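Local coordinates for D-3-phosphoglycerate dehydrogenase oxidoreductase protein (Ralstonia solanacearum, PDB 3GG9), which probably acts as an NAD-dependent phosphoglycerate dehydrogenase, as a member of the D-isomer specific 2-hydroxyacid dehydrogenase family, at residues A[247-252]-A[275-280]. Sequence-based numbering, arbitrary orientation.
Sequences FVNTSR and IDVFET
V277 leans its isopropyl group into the turn made by N249 to R252, and it is the residue of 275-280 most covered by 247-252. Its CB sits 4.1 Å from S251 O. CG1 runs on to the same oxygen, a close 3.4 Å from S251 O, while CG2 reaches the backbone at 3.6 Å from R252 C and also meets N249 O and the side-chain amide of N249, where ND2 is the nearest atom. With chi1 at -71°, CG2 lies between the V277 backbone N and carbonyl carbon; CG1 then faces the S251 carbonyl, and CG2 fits between R252 C and N249 O.

The N249 side chain ties the turn together. Its CG is anti to the backbone N (chi1 -173°), which swings the amide forward, toward the residues that follow: OD1 takes S251 N at 2.9 Å, an Asx turn, and ND2 gives a nearly straight bond to R252 O at 3.0 Å, so both ends of the amide are held. Both segments leave neighbouring parallel strands, 246-249 and 272-275, in the Rossmann-type sheet of the probable NAD-binding domain, and N249 pairs with I275 where these strands end. There D276 N donates to N249 O at 3.1 Å, and I275 CA adds a CA-H...O contact to that oxygen.

D276 lays its CB against T250 CG2, 3.9 Å away. Its carboxylate turns to T298 OG1 and the amides of I301 and G302, and one water joins D276 OD2 to T250 O. Farther along, in one of the two conformers of R252, two more waters may link its guanidinium to F278 O and E279 O.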
ATOM      1  N   PHE A 247      -1.175   2.442 -14.438  1.00 13.54           N
ATOM      2  CA  PHE A 247       0.189   2.303 -14.938  1.00 17.33           C
ATOM      3  C   PHE A 247       1.202   2.477 -13.804  1.00 20.26           C
ATOM      4  O   PHE A 247       1.202   3.504 -13.137  1.00 26.81           O
ATOM      5  CB  PHE A 247       0.463   3.334 -16.036  1.00 25.18           C
ATOM      6  CG  PHE A 247       1.870   3.282 -16.568  1.00 30.93           C
ATOM      7  CD1 PHE A 247       2.269   2.251 -17.418  1.00 30.31           C
ATOM      8  CD2 PHE A 247       2.798   4.244 -16.209  1.00 25.00           C
ATOM      9  CE1 PHE A 247       3.565   2.213 -17.914  1.00 30.59           C
ATOM     10  CE2 PHE A 247       4.092   4.212 -16.694  1.00 24.61           C
ATOM     11  CZ  PHE A 247       4.477   3.191 -17.554  1.00 25.02           C
ATOM     12  N   VAL A 248       2.059   1.473 -13.576  1.00 23.11           N
ATOM     13  CA  VAL A 248       3.064   1.537 -12.504  1.00 21.69           C
ATOM     14  C   VAL A 248       4.481   1.560 -13.076  1.00 22.06           C
ATOM     15  O   VAL A 248       4.844   0.732 -13.918  1.00 23.74           O
ATOM     16  CB  VAL A 248       2.921   0.347 -11.464  1.00 18.37           C
ATOM     17  CG1 VAL A 248       3.908   0.499 -10.307  1.00 19.19           C
ATOM     18  CG2 VAL A 248       1.484   0.251 -10.916  1.00 19.89           C
ATOM     19  N   ASN A 249       5.292   2.501 -12.610  1.00 18.33           N
ATOM     20  CA  ASN A 249       6.692   2.553 -13.026  1.00 25.24           C
ATOM     21  C   ASN A 249       7.604   2.847 -11.852  1.00 26.94           C
ATOM     22  O   ASN A 249       7.749   3.999 -11.439  1.00 25.54           O
ATOM     23  CB  ASN A 249       6.908   3.587 -14.156  1.00 24.06           C
ATOM     24  CG  ASN A 249       8.324   3.545 -14.732  1.00 33.04           C
ATOM     25  OD1 ASN A 249       9.114   2.647 -14.443  1.00 23.89           O
ATOM     26  ND2 ASN A 249       8.647   4.527 -15.546  1.00 21.68           N
ATOM     27  N   THR A 250       8.240   1.796 -11.334  1.00 19.02           N
ATOM     28  CA  THR A 250       9.280   1.965 -10.349  1.00 21.83           C
ATOM     29  C   THR A 250      10.673   1.699 -10.945  1.00 25.22           C
ATOM     30  O   THR A 250      11.623   1.463 -10.207  1.00 21.86           O
ATOM     31  CB  THR A 250       9.054   0.999  -9.157  1.00 24.73           C
ATOM     32  OG1 THR A 250       9.126  -0.332  -9.649  1.00 21.66           O
ATOM     33  CG2 THR A 250       7.667   1.198  -8.558  1.00 26.91           C
ATOM     34  N   SER A 251      10.801   1.741 -12.267  1.00 25.47           N
ATOM     35  CA  SER A 251      12.078   1.431 -12.913  1.00 24.58           C
ATOM     36  C   SER A 251      12.904   2.682 -13.205  1.00 28.73           C
ATOM     37  O   SER A 251      13.765   3.075 -12.397  1.00 28.86           O
ATOM     38  CB  SER A 251      11.853   0.608 -14.175  1.00 23.98           C
ATOM     39  OG  SER A 251      11.484  -0.738 -13.868  1.00 27.87           O
ATOM     40  N   ARG A 252      12.669   3.276 -14.374  1.00 22.62           N
ATOM     41  CA  ARG A 252      13.309   4.535 -14.755  0.50 25.81           C
ATOM     42  C   ARG A 252      12.287   5.371 -15.526  1.00 23.18           C
ATOM     43  O   ARG A 252      11.496   4.827 -16.309  1.00 24.48           O
ATOM     44  CB  ARG A 252      14.560   4.303 -15.627  0.50 26.30           C
ATOM     45  CG  ARG A 252      15.817   3.734 -14.923  0.50 26.25           C
ATOM     46  CD  ARG A 252      16.448   4.686 -13.895  0.50 30.20           C
ATOM     47  NE  ARG A 252      16.835   5.977 -14.470  0.50 35.24           N
ATOM     48  CZ  ARG A 252      18.014   6.245 -15.037  0.50 38.84           C
ATOM     49  NH1 ARG A 252      18.953   5.311 -15.123  0.50 31.98           N
ATOM     50  NH2 ARG A 252      18.257   7.462 -15.530  0.50 30.80           N
ATOM     51  N   ILE A 275       4.097   6.113  -9.582  1.00 22.81           N
ATOM     52  CA  ILE A 275       5.487   6.188 -10.042  1.00 25.05           C
ATOM     53  C   ILE A 275       6.449   6.446  -8.879  1.00 24.47           C
ATOM     54  O   ILE A 275       6.107   7.114  -7.901  1.00 26.96           O
ATOM     55  CB  ILE A 275       5.709   7.208 -11.218  1.00 27.45           C
ATOM     56  CG1 ILE A 275       5.445   8.646 -10.783  1.00 33.28           C
ATOM     57  CG2 ILE A 275       4.880   6.865 -12.501  1.00 22.70           C
ATOM     58  CD1 ILE A 275       6.682   9.397 -10.592  1.00 43.81           C
ATOM     59  N   ASP A 276       7.670   5.955  -9.025  1.00 25.61           N
ATOM     60  CA  ASP A 276       8.675   6.083  -7.969  1.00 25.58           C
ATOM     61  C   ASP A 276       9.916   6.789  -8.505  1.00 23.47           C
ATOM     62  O   ASP A 276      10.828   7.063  -7.773  1.00 27.35           O
ATOM     63  CB  ASP A 276       9.007   4.689  -7.400  1.00 19.91           C
ATOM     64  CG  ASP A 276       9.977   4.736  -6.212  1.00 27.01           C
ATOM     65  OD1 ASP A 276       9.648   5.382  -5.195  1.00 27.13           O
ATOM     66  OD2 ASP A 276      11.066   4.103  -6.288  1.00 35.68           O
ATOM     67  N   VAL A 277       9.913   7.147  -9.784  1.00 25.70           N
ATOM     68  CA  VAL A 277      11.131   7.606 -10.432  1.00 22.05           C
ATOM     69  C   VAL A 277      10.821   8.802 -11.323  1.00 29.04           C
ATOM     70  O   VAL A 277       9.775   8.842 -11.978  1.00 24.45           O
ATOM     71  CB  VAL A 277      11.793   6.479 -11.298  1.00 29.17           C
ATOM     72  CG1 VAL A 277      12.390   5.406 -10.407  1.00 24.82           C
ATOM     73  CG2 VAL A 277      10.772   5.867 -12.297  1.00 27.01           C
ATOM     74  N   PHE A 278      11.737   9.761 -11.328  1.00 23.63           N
ATOM     75  CA  PHE A 278      11.604  10.984 -12.116  1.00 26.90           C
ATOM     76  C   PHE A 278      12.852  11.213 -12.972  1.00 31.36           C
ATOM     77  O   PHE A 278      13.924  10.706 -12.642  1.00 33.69           O
ATOM     78  CB  PHE A 278      11.427  12.172 -11.178  1.00 25.77           C
ATOM     79  CG  PHE A 278      10.144  12.148 -10.392  1.00 33.79           C
ATOM     80  CD1 PHE A 278       9.030  12.872 -10.832  1.00 34.70           C
ATOM     81  CD2 PHE A 278      10.048  11.426  -9.202  1.00 33.34           C
ATOM     82  CE1 PHE A 278       7.847  12.872 -10.106  1.00 34.62           C
ATOM     83  CE2 PHE A 278       8.858  11.401  -8.469  1.00 38.16           C
ATOM     84  CZ  PHE A 278       7.763  12.143  -8.911  1.00 36.59           C
ATOM     85  N   GLU A 279      12.721  11.997 -14.049  1.00 29.41           N
ATOM     86  CA  GLU A 279      13.864  12.308 -14.924  1.00 28.79           C
ATOM     87  C   GLU A 279      14.943  13.091 -14.187  1.00 31.69           C
ATOM     88  O   GLU A 279      16.135  12.897 -14.412  1.00 28.87           O
ATOM     89  CB  GLU A 279      13.433  13.110 -16.152  1.00 32.88           C
ATOM     90  CG  GLU A 279      12.612  12.344 -17.162  1.00 38.90           C
ATOM     91  CD  GLU A 279      11.140  12.387 -16.846  1.00 54.72           C
ATOM     92  OE1 GLU A 279      10.762  13.043 -15.846  1.00 54.20           O
ATOM     93  OE2 GLU A 279      10.361  11.771 -17.602  1.00 63.17           O
ATOM     94  N   THR A 280      14.505  13.987 -13.313  1.00 25.91           N
ATOM     95  CA  THR A 280      15.405  14.766 -12.494  1.00 27.11           C
ATOM     96  C   THR A 280      15.047  14.489 -11.045  1.00 30.05           C
ATOM     97  O   THR A 280      13.875  14.523 -10.683  1.00 34.80           O
ATOM     98  CB  THR A 280      15.247  16.276 -12.809  1.00 25.90           C
ATOM     99  OG1 THR A 280      15.688  16.520 -14.152  1.00 35.74           O
ATOM    100  CG2 THR A 280      16.060  17.126 -11.864  1.00 32.65           C
TER
HETATM  101  O   HOH W   1      12.356   2.041  -7.450  1.00 28.61           O
HETATM  102  O   HOH W   2      14.488   8.039 -13.777  1.00 32.29           O
HETATM  103  O   HOH W   3      17.153  10.158 -14.357  1.00 55.51           O